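Local coordinates for protein ubiquitin and WLM domain-containing metalloprotease SPCC1442.07c (Schizosaccharomyces pombe, PDB 5JIG) that probably acts as a DNA-dependent zinc metalloendopeptidase that cleaves proteins crosslinked to DNA, this chain being its WLM protease domain, at residues Y14-L27 and L77-V91. Numbering follows the deposited sequence. Where two conformers were deposited one is given.
Sequences YPHKDRALRYLERL and LRTDRYDGFRDYKTV
With CG anti to the backbone N in both Arg26 (chi1 179°) and Tyr88 (chi1 -172°), the extended chain of Arg26 lays its guanidinium flat on the Tyr88 ring, Arg26 CZ 3.6 Å from the ring centroid of Tyr88 in a cation-pi stack. The pair illustrates how, in this WLM metalloprotease domain, helix 17-29 is tied to the first turn of helix 88-100, which carries the metal ligand His97 and the predicted catalytic Glu98 of the HExxH motif; the loop 77-87 leading into it packs on the same helix 17-29 and the turn before it. Leu27 CD2 also meets the Tyr88 ring, 3.5 Å from CE1, while the phenol OH is hydrogen-bonded to Asp30 OD2; an alanine in place of Tyr88 would probably leave the Arg26 guanidinium free to turn and Asp30 without this partner. One turn earlier on helix 17-29, the Tyr23 ring takes Leu77 CD2 over its face in a CH-pi contact, and Tyr23 OH donates to Arg86 O (2.7 Å) from above the carbonyl plane. Phe85 CD1 lies over the centre of one face of the Arg19 guanidinium. At the N-cap, His16 turns its ring edge to the face of Tyr82, planes at 90°, and its ND1 donates to Tyr82 O at 2.9 Å. The guanidinium of Arg78, salt-bridged through NE to Glu49, is sandwiched between Phe85 CZ and Tyr14 CB. End-on, it grips a single acceptor with two nitrogens, NH1 at 2.8 Å and NH2 at 2.9 Å from Pro15 O.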
ATOM      1  N   TYR A  14      -4.734  15.888 -10.081  1.00  9.60           N
ATOM      2  CA  TYR A  14      -4.339  16.992  -9.238  1.00  9.39           C
ATOM      3  C   TYR A  14      -2.941  17.466  -9.716  1.00  8.47           C
ATOM      4  O   TYR A  14      -2.229  16.766 -10.411  1.00  9.38           O
ATOM      5  CB  TYR A  14      -4.241  16.575  -7.750  1.00 10.50           C
ATOM      6  CG  TYR A  14      -5.572  16.469  -7.074  1.00  9.81           C
ATOM      7  CD1 TYR A  14      -6.355  17.601  -6.846  1.00 14.29           C
ATOM      8  CD2 TYR A  14      -6.128  15.238  -6.726  1.00 13.16           C
ATOM      9  CE1 TYR A  14      -7.567  17.557  -6.293  1.00 16.40           C
ATOM     10  CE2 TYR A  14      -7.339  15.150  -6.164  1.00 15.29           C
ATOM     11  CZ  TYR A  14      -8.097  16.271  -5.933  1.00 15.99           C
ATOM     12  OH  TYR A  14      -9.328  16.169  -5.338  1.00 22.49           O
ATOM     13  N   PRO A  15      -2.577  18.718  -9.348  1.00  8.84           N
ATOM     14  CA  PRO A  15      -1.242  19.219  -9.625  1.00  8.54           C
ATOM     15  C   PRO A  15      -0.169  18.232  -9.123  1.00  8.30           C
ATOM     16  O   PRO A  15      -0.338  17.621  -8.052  1.00  8.66           O
ATOM     17  CB  PRO A  15      -1.204  20.553  -8.847  1.00  9.19           C
ATOM     18  CG  PRO A  15      -2.615  20.963  -8.842  1.00 10.06           C
ATOM     19  CD  PRO A  15      -3.372  19.689  -8.593  1.00  9.85           C
ATOM     20  N   HIS A  16       0.906  18.093  -9.867  1.00  9.15           N
ATOM     21  CA  HIS A  16       2.010  17.197  -9.498  1.00  9.39           C
ATOM     22  C   HIS A  16       1.592  15.736  -9.437  1.00  9.52           C
ATOM     23  O   HIS A  16       2.146  14.951  -8.667  1.00 10.32           O
ATOM     24  CB  HIS A  16       2.676  17.616  -8.222  1.00  9.81           C
ATOM     25  CG  HIS A  16       2.866  19.102  -8.133  1.00 10.22           C
ATOM     26  ND1 HIS A  16       1.984  19.920  -7.482  1.00 10.99           N
ATOM     27  CD2 HIS A  16       3.765  19.934  -8.716  1.00 10.45           C
ATOM     28  CE1 HIS A  16       2.354  21.183  -7.623  1.00 10.62           C
ATOM     29  NE2 HIS A  16       3.428  21.219  -8.375  1.00 11.69           N
ATOM     30  N   LYS A  17       0.685  15.353 -10.300  1.00 10.07           N
ATOM     31  CA  LYS A  17       0.293  13.943 -10.350  1.00  9.15           C
ATOM     32  C   LYS A  17       1.485  13.083 -10.769  1.00  8.47           C
ATOM     33  O   LYS A  17       1.521  11.910 -10.435  1.00  8.28           O
ATOM     34  CB  LYS A  17      -0.917  13.708 -11.242  1.00 11.05           C
ATOM     35  CG  LYS A  17      -0.704  14.106 -12.659  1.00 11.57           C
ATOM     36  CD  LYS A  17      -1.982  13.945 -13.468  1.00 16.11           C
ATOM     37  CE  LYS A  17      -2.378  12.577 -13.802  1.00 17.22           C
ATOM     38  NZ  LYS A  17      -3.606  12.584 -14.636  1.00 26.27           N
ATOM     39  N   ASP A  18       2.437  13.643 -11.527  1.00 10.47           N
ATOM     40  CA  ASP A  18       3.625  12.810 -11.854  1.00 10.84           C
ATOM     41  C   ASP A  18       4.434  12.331 -10.501  1.00  9.96           C
ATOM     42  O   ASP A  18       4.972  11.256 -10.352  1.00 10.24           O
ATOM     43  CB  ASP A  18       4.560  13.493 -12.837  1.00 12.00           C
ATOM     44  CG  ASP A  18       4.017  13.492 -14.311  1.00 12.25           C
ATOM     45  OD1 ASP A  18       2.994  12.853 -14.612  1.00 13.09           O
ATOM     46  OD2 ASP A  18       4.602  14.211 -15.154  1.00 14.27           O
ATOM     47  N   ARG A  19       4.404  13.226  -9.536  1.00 10.18           N
ATOM     48  CA  ARG A  19       4.957  12.977  -8.192  1.00 10.65           C
ATOM     49  C   ARG A  19       4.119  11.932  -7.435  1.00  9.35           C
ATOM     50  O   ARG A  19       4.650  11.020  -6.804  1.00  8.86           O
ATOM     51  CB  ARG A  19       5.059  14.255  -7.439  1.00 12.63           C
ATOM     52  CG  ARG A  19       5.716  14.147  -6.130  1.00 14.00           C
ATOM     53  CD  ARG A  19       5.928  15.571  -5.581  1.00 15.64           C
ATOM     54  NE  ARG A  19       6.233  15.510  -4.202  1.00 19.00           N
ATOM     55  CZ  ARG A  19       6.200  16.515  -3.329  1.00 24.35           C
ATOM     56  NH1 ARG A  19       6.470  16.189  -2.074  1.00 25.43           N
ATOM     57  NH2 ARG A  19       5.845  17.798  -3.672  1.00 27.10           N
ATOM     58  N   ALA A  20       2.792  12.026  -7.522  1.00  8.16           N
ATOM     59  CA  ALA A  20       1.926  11.012  -6.928  1.00  7.36           C
ATOM     60  C   ALA A  20       2.213   9.659  -7.579  1.00  6.65           C
ATOM     61  O   ALA A  20       2.230   8.628  -6.885  1.00  6.34           O
ATOM     62  CB  ALA A  20       0.465  11.360  -7.104  1.00  7.21           C
ATOM     63  N   LEU A  21       2.414   9.627  -8.893  1.00  6.67           N
ATOM     64  CA  LEU A  21       2.695   8.367  -9.574  1.00  6.76           C
ATOM     65  C   LEU A  21       4.043   7.807  -9.105  1.00  6.71           C
ATOM     66  O   LEU A  21       4.166   6.593  -8.848  1.00  6.64           O
ATOM     67  CB  LEU A  21       2.618   8.530 -11.084  1.00  7.56           C
ATOM     68  CG  LEU A  21       2.903   7.268 -11.872  1.00  7.81           C
ATOM     69  CD1 LEU A  21       1.993   6.107 -11.481  1.00  8.62           C
ATOM     70  CD2 LEU A  21       2.793   7.622 -13.342  1.00 10.69           C
ATOM     71  N   ARG A  22       5.073   8.664  -9.019  1.00  7.53           N
ATOM     72  CA  ARG A  22       6.332   8.190  -8.503  1.00  7.63           C
ATOM     73  C   ARG A  22       6.209   7.621  -7.094  1.00  7.03           C
ATOM     74  O   ARG A  22       6.895   6.650  -6.745  1.00  7.34           O
ATOM     75  CB  ARG A  22       7.390   9.370  -8.451  1.00  9.21           C
ATOM     76  CG  ARG A  22       7.899   9.830  -9.763  1.00 11.86           C
ATOM     77  CD  ARG A  22       9.196  10.659  -9.534  1.00 19.24           C
ATOM     78  NE  ARG A  22       9.093  11.922  -8.766  1.00 22.49           N
ATOM     79  CZ  ARG A  22       9.765  12.229  -7.635  1.00 20.85           C
ATOM     80  NH1 ARG A  22       9.650  13.438  -7.139  1.00 25.07           N
ATOM     81  NH2 ARG A  22      10.513  11.337  -6.993  1.00 21.57           N
ATOM     82  N   TYR A  23       5.317   8.187  -6.288  1.00  6.62           N
ATOM     83  CA  TYR A  23       5.068   7.694  -4.944  1.00  6.18           C
ATOM     84  C   TYR A  23       4.499   6.261  -5.018  1.00  5.89           C
ATOM     85  O   TYR A  23       4.975   5.345  -4.313  1.00  6.13           O
ATOM     86  CB  TYR A  23       4.103   8.643  -4.238  1.00  6.55           C
ATOM     87  CG  TYR A  23       4.128   8.667  -2.722  1.00  6.48           C
ATOM     88  CD1 TYR A  23       3.965   9.857  -2.055  1.00  6.98           C
ATOM     89  CD2 TYR A  23       4.270   7.534  -1.962  1.00  6.62           C
ATOM     90  CE1 TYR A  23       3.961   9.918  -0.677  1.00  7.53           C
ATOM     91  CE2 TYR A  23       4.268   7.573  -0.580  1.00  6.91           C
ATOM     92  CZ  TYR A  23       4.135   8.773   0.065  1.00  6.68           C
ATOM     93  OH  TYR A  23       4.170   8.769   1.441  1.00  7.81           O
ATOM     94  N   LEU A  24       3.478   6.036  -5.848  1.00  5.91           N
ATOM     95  CA  LEU A  24       2.944   4.697  -6.009  1.00  5.81           C
ATOM     96  C   LEU A  24       3.998   3.720  -6.560  1.00  5.73           C
ATOM     97  O   LEU A  24       4.025   2.563  -6.139  1.00  6.31           O
ATOM     98  CB  LEU A  24       1.703   4.679  -6.906  1.00  5.69           C
ATOM     99  CG  LEU A  24       0.468   5.423  -6.317  1.00  5.73           C
ATOM    100  CD1 LEU A  24      -0.707   5.192  -7.261  1.00  7.15           C
ATOM    101  CD2 LEU A  24       0.121   4.956  -4.918  1.00  6.11           C
ATOM    102  N   GLU A  25       4.809   4.170  -7.507  1.00  6.41           N
ATOM    103  CA  GLU A  25       5.853   3.294  -8.056  1.00  6.71           C
ATOM    104  C   GLU A  25       6.824   2.885  -6.945  1.00  7.24           C
ATOM    105  O   GLU A  25       7.251   1.739  -6.885  1.00  7.85           O
ATOM    106  CB  GLU A  25       6.595   3.974  -9.175  1.00  7.80           C
ATOM    107  CG  GLU A  25       5.769   4.186 -10.422  1.00  8.84           C
ATOM    108  CD  GLU A  25       6.466   5.131 -11.433  1.00 12.04           C
ATOM    109  OE1 GLU A  25       6.020   5.143 -12.577  1.00 22.28           O
ATOM    110  OE2 GLU A  25       7.368   5.841 -11.074  1.00 18.78           O
ATOM    111  N   ARG A  26       7.162   3.833  -6.085  1.00  7.33           N
ATOM    112  CA  ARG A  26       8.069   3.554  -4.976  1.00  7.02           C
ATOM    113  C   ARG A  26       7.473   2.497  -4.056  1.00  6.31           C
ATOM    114  O   ARG A  26       8.190   1.564  -3.623  1.00  6.92           O
ATOM    115  CB  ARG A  26       8.407   4.820  -4.200  1.00  7.62           C
ATOM    116  CG  ARG A  26       9.324   4.596  -3.011  1.00  8.19           C
ATOM    117  CD  ARG A  26       9.572   5.854  -2.277  1.00 11.00           C
ATOM    118  NE  ARG A  26      10.417   5.677  -1.165  1.00 12.55           N
ATOM    119  CZ  ARG A  26      10.711   6.693  -0.288  1.00 16.08           C
ATOM    120  NH1 ARG A  26      11.383   6.491   0.760  1.00 21.55           N
ATOM    121  NH2 ARG A  26      10.153   7.870  -0.423  1.00 20.61           N
ATOM    122  N   LEU A  27       6.208   2.614  -3.723  1.00  5.99           N
ATOM    123  CA  LEU A  27       5.531   1.617  -2.876  1.00  6.42           C
ATOM    124  C   LEU A  27       5.511   0.243  -3.543  1.00  7.31           C
ATOM    125  O   LEU A  27       5.774  -0.771  -2.899  1.00  7.65           O
ATOM    126  CB  LEU A  27       4.124   2.085  -2.550  1.00  6.11           C
ATOM    127  CG  LEU A  27       4.055   3.278  -1.599  1.00  6.74           C
ATOM    128  CD1 LEU A  27       2.718   3.983  -1.704  1.00  7.78           C
ATOM    129  CD2 LEU A  27       4.313   2.888  -0.139  1.00  7.46           C
ATOM    130  N   LEU A  77      -2.333   9.810  -0.497  1.00  6.42           N
ATOM    131  CA  LEU A  77      -0.937  10.229  -0.609  1.00  6.53           C
ATOM    132  C   LEU A  77      -0.758  11.670  -0.167  1.00  7.23           C
ATOM    133  O   LEU A  77       0.367  12.048   0.211  1.00  8.55           O
ATOM    134  CB  LEU A  77      -0.476  10.082  -2.039  1.00  6.67           C
ATOM    135  CG  LEU A  77      -0.558   8.674  -2.611  1.00  6.70           C
ATOM    136  CD1 LEU A  77      -0.076   8.723  -4.075  1.00  7.34           C
ATOM    137  CD2 LEU A  77       0.255   7.660  -1.801  1.00  7.61           C
ATOM    138  N   ARG A  78      -1.812  12.490  -0.295  1.00  8.06           N
ATOM    139  CA  ARG A  78      -1.704  13.927  -0.208  1.00  8.32           C
ATOM    140  C   ARG A  78      -2.211  14.456   1.086  1.00  8.80           C
ATOM    141  O   ARG A  78      -3.100  13.869   1.733  1.00 10.94           O
ATOM    142  CB  ARG A  78      -2.487  14.577  -1.369  1.00  8.66           C
ATOM    143  CG  ARG A  78      -1.875  14.323  -2.729  1.00  7.80           C
ATOM    144  CD  ARG A  78      -2.750  14.860  -3.843  1.00  8.12           C
ATOM    145  NE  ARG A  78      -2.245  14.583  -5.153  1.00  7.89           N
ATOM    146  CZ  ARG A  78      -1.504  15.422  -5.908  1.00  7.70           C
ATOM    147  NH1 ARG A  78      -1.104  15.065  -7.096  1.00  8.25           N
ATOM    148  NH2 ARG A  78      -1.197  16.631  -5.411  1.00  8.09           N
ATOM    149  N   THR A  79      -1.638  15.569   1.517  1.00  9.64           N
ATOM    150  CA  THR A  79      -2.116  16.345   2.652  1.00 11.43           C
ATOM    151  C   THR A  79      -2.883  17.598   2.244  1.00 11.60           C
ATOM    152  O   THR A  79      -3.450  18.274   3.121  1.00 16.36           O
ATOM    153  CB  THR A  79      -0.942  16.798   3.557  1.00 13.16           C
ATOM    154  OG1 THR A  79      -0.061  17.576   2.749  1.00 15.04           O
ATOM    155  CG2 THR A  79      -0.167  15.631   4.113  1.00 14.94           C
ATOM    156  N   ASP A  80      -2.873  17.967   1.005  1.00 13.12           N
ATOM    157  CA  ASP A  80      -3.611  19.106   0.416  1.00 11.71           C
ATOM    158  C   ASP A  80      -3.801  18.833  -1.054  1.00 10.98           C
ATOM    159  O   ASP A  80      -3.464  17.738  -1.521  1.00 11.43           O
ATOM    160  CB  ASP A  80      -2.868  20.455   0.724  1.00 13.36           C
ATOM    161  CG  ASP A  80      -1.497  20.506   0.146  1.00 10.66           C
ATOM    162  OD1 ASP A  80      -0.577  20.949   0.903  1.00 13.71           O
ATOM    163  OD2 ASP A  80      -1.290  20.143  -1.017  1.00 12.56           O
ATOM    164  N   ARG A  81      -4.313  19.771  -1.823  1.00 10.54           N
ATOM    165  CA  ARG A  81      -4.637  19.572  -3.222  1.00 10.72           C
ATOM    166  C   ARG A  81      -3.689  20.258  -4.134  1.00 10.35           C
ATOM    167  O   ARG A  81      -4.029  20.499  -5.325  1.00 11.67           O
ATOM    168  CB  ARG A  81      -6.110  19.941  -3.490  1.00 12.23           C
ATOM    169  CG  ARG A  81      -7.039  18.904  -2.998  1.00 17.49           C
ATOM    170  CD  ARG A  81      -8.449  19.362  -2.934  1.00 18.51           C
ATOM    171  NE  ARG A  81      -8.522  20.346  -1.863  1.00 25.91           N
ATOM    172  CZ  ARG A  81      -9.602  20.987  -1.458  1.00 28.87           C
ATOM    173  NH1 ARG A  81      -9.510  21.838  -0.438  1.00 35.88           N
ATOM    174  NH2 ARG A  81     -10.765  20.825  -2.084  1.00 32.91           N
ATOM    175  N   TYR A  82      -2.455  20.511  -3.691  1.00  9.84           N
ATOM    176  CA  TYR A  82      -1.463  21.129  -4.547  1.00  9.29           C
ATOM    177  C   TYR A  82      -0.202  20.292  -4.557  1.00  8.72           C
ATOM    178  O   TYR A  82      -0.012  19.481  -5.457  1.00  9.60           O
ATOM    179  CB  TYR A  82      -1.275  22.610  -4.194  1.00 10.51           C
ATOM    180  CG  TYR A  82      -0.407  23.348  -5.183  1.00  9.86           C
ATOM    181  CD1 TYR A  82      -0.857  23.623  -6.479  1.00  9.90           C
ATOM    182  CD2 TYR A  82       0.855  23.757  -4.864  1.00  9.89           C
ATOM    183  CE1 TYR A  82      -0.037  24.291  -7.387  1.00  9.95           C
ATOM    184  CE2 TYR A  82       1.673  24.396  -5.758  1.00  9.30           C
ATOM    185  CZ  TYR A  82       1.240  24.639  -7.041  1.00 10.09           C
ATOM    186  OH  TYR A  82       1.998  25.285  -7.992  1.00 10.91           O
ATOM    187  N   ASP A  83       0.661  20.434  -3.552  1.00  9.42           N
ATOM    188  CA  ASP A  83       1.949  19.700  -3.526  1.00  9.77           C
ATOM    189  C   ASP A  83       2.305  19.118  -2.153  1.00  9.38           C
ATOM    190  O   ASP A  83       3.461  18.718  -1.985  1.00 11.09           O
ATOM    191  CB  ASP A  83       3.115  20.562  -4.090  1.00 10.76           C
ATOM    192  CG  ASP A  83       3.481  21.754  -3.245  1.00 12.57           C
ATOM    193  OD1 ASP A  83       4.493  22.414  -3.627  1.00 15.85           O
ATOM    194  OD2 ASP A  83       2.766  22.023  -2.248  1.00 13.97           O
ATOM    195  N   GLY A  84       1.336  19.076  -1.223  1.00  9.60           N
ATOM    196  CA  GLY A  84       1.654  18.468   0.068  1.00  9.24           C
ATOM    197  C   GLY A  84       1.408  16.963   0.020  1.00  8.60           C
ATOM    198  O   GLY A  84       0.332  16.504  -0.388  1.00  8.70           O
ATOM    199  N   PHE A  85       2.413  16.203   0.445  1.00  8.86           N
ATOM    200  CA  PHE A  85       2.356  14.750   0.500  1.00  7.88           C
ATOM    201  C   PHE A  85       2.643  14.252   1.879  1.00  8.27           C
ATOM    202  O   PHE A  85       3.386  14.848   2.662  1.00  9.58           O
ATOM    203  CB  PHE A  85       3.318  14.123  -0.554  1.00  8.93           C
ATOM    204  CG  PHE A  85       2.829  14.271  -1.955  1.00  9.18           C
ATOM    205  CD1 PHE A  85       3.066  15.430  -2.681  1.00 10.59           C
ATOM    206  CD2 PHE A  85       2.080  13.266  -2.544  1.00  9.56           C
ATOM    207  CE1 PHE A  85       2.578  15.539  -3.986  1.00 11.77           C
ATOM    208  CE2 PHE A  85       1.610  13.391  -3.849  1.00 10.29           C
ATOM    209  CZ  PHE A  85       1.826  14.535  -4.547  1.00 10.82           C
ATOM    210  N   ARG A  86       1.974  13.137   2.188  1.00  8.02           N
ATOM    211  CA  ARG A  86       2.251  12.406   3.460  0.50  7.94           C
ATOM    212  C   ARG A  86       3.615  11.669   3.489  1.00  6.85           C
ATOM    213  O   ARG A  86       4.113  11.276   2.450  1.00  7.97           O
ATOM    214  CB  ARG A  86       1.114  11.393   3.661  0.50  8.75           C
ATOM    215  CG  ARG A  86      -0.201  12.035   3.948  0.50 11.77           C
ATOM    216  CD  ARG A  86      -1.372  11.062   3.978  0.50 13.08           C
ATOM    217  NE  ARG A  86      -2.546  11.923   4.096  0.50 16.46           N
ATOM    218  CZ  ARG A  86      -2.935  12.476   5.237  0.50 21.66           C
ATOM    219  NH1 ARG A  86      -2.350  12.106   6.385  0.50 22.22           N
ATOM    220  NH2 ARG A  86      -3.951  13.315   5.218  0.50 23.62           N
ATOM    221  N   ASP A  87       4.162  11.533   4.671  1.00  7.71           N
ATOM    222  CA  ASP A  87       5.477  10.915   4.796  1.00  8.15           C
ATOM    223  C   ASP A  87       5.428   9.430   4.420  1.00  6.73           C
ATOM    224  O   ASP A  87       4.440   8.706   4.687  1.00  6.87           O
ATOM    225  CB  ASP A  87       6.064  11.094   6.162  1.00 11.38           C
ATOM    226  CG  ASP A  87       5.282  10.485   7.176  1.00 15.29           C
ATOM    227  OD1 ASP A  87       5.686   9.413   7.661  1.00 19.10           O
ATOM    228  OD2 ASP A  87       4.239  11.045   7.527  1.00 19.96           O
ATOM    229  N   TYR A  88       6.512   8.979   3.813  1.00  7.77           N
ATOM    230  CA  TYR A  88       6.587   7.638   3.294  1.00  7.36           C
ATOM    231  C   TYR A  88       6.369   6.576   4.350  1.00  7.16           C
ATOM    232  O   TYR A  88       5.664   5.574   4.100  1.00  7.21           O
ATOM    233  CB  TYR A  88       7.902   7.413   2.554  1.00  8.69           C
ATOM    234  CG  TYR A  88       7.956   6.105   1.836  1.00  8.22           C
ATOM    235  CD1 TYR A  88       7.297   5.931   0.646  1.00  8.26           C
ATOM    236  CD2 TYR A  88       8.623   5.016   2.370  1.00  7.50           C
ATOM    237  CE1 TYR A  88       7.294   4.716  -0.017  1.00  7.91           C
ATOM    238  CE2 TYR A  88       8.662   3.788   1.709  1.00  8.19           C
ATOM    239  CZ  TYR A  88       7.970   3.646   0.502  1.00  8.12           C
ATOM    240  OH  TYR A  88       7.947   2.472  -0.180  1.00  9.12           O
ATOM    241  N   LYS A  89       7.008   6.722   5.504  1.00  8.57           N
ATOM    242  CA  LYS A  89       6.882   5.695   6.505  1.00  9.17           C
ATOM    243  C   LYS A  89       5.413   5.479   6.859  1.00  7.54           C
ATOM    244  O   LYS A  89       4.970   4.319   7.056  1.00  7.64           O
ATOM    245  CB  LYS A  89       7.700   6.057   7.731  1.00 12.47           C
ATOM    246  CG  LYS A  89       7.687   5.176   8.888  1.00 18.29           C
ATOM    247  CD  LYS A  89       8.747   5.499   9.900  1.00 22.36           C
ATOM    248  CE  LYS A  89       9.946   6.174   9.300  1.00 30.51           C
ATOM    249  NZ  LYS A  89      10.673   5.334   8.336  1.00 39.82           N
ATOM    250  N   THR A  90       4.671   6.564   7.023  1.00  7.72           N
ATOM    251  CA  THR A  90       3.298   6.456   7.395  1.00  7.63           C
ATOM    252  C   THR A  90       2.456   5.795   6.310  1.00  5.83           C
ATOM    253  O   THR A  90       1.625   4.927   6.593  1.00  6.61           O
ATOM    254  CB  THR A  90       2.759   7.858   7.774  1.00  9.70           C
ATOM    255  OG1 THR A  90       3.609   8.401   8.831  1.00 13.12           O
ATOM    256  CG2 THR A  90       1.343   7.860   8.222  1.00 10.86           C
ATOM    257  N   VAL A  91       2.669   6.211   5.067  1.00  5.59           N
ATOM    258  CA  VAL A  91       1.909   5.609   3.959  1.00  5.36           C
ATOM    259  C   VAL A  91       2.253   4.164   3.744  1.00  5.07           C
ATOM    260  O   VAL A  91       1.355   3.332   3.514  1.00  5.21           O
ATOM    261  CB  VAL A  91       2.073   6.468   2.686  1.00  5.80           C
ATOM    262  CG1 VAL A  91       1.409   5.771   1.485  1.00  6.90           C
ATOM    263  CG2 VAL A  91       1.466   7.855   2.905  1.00  6.71           C
TER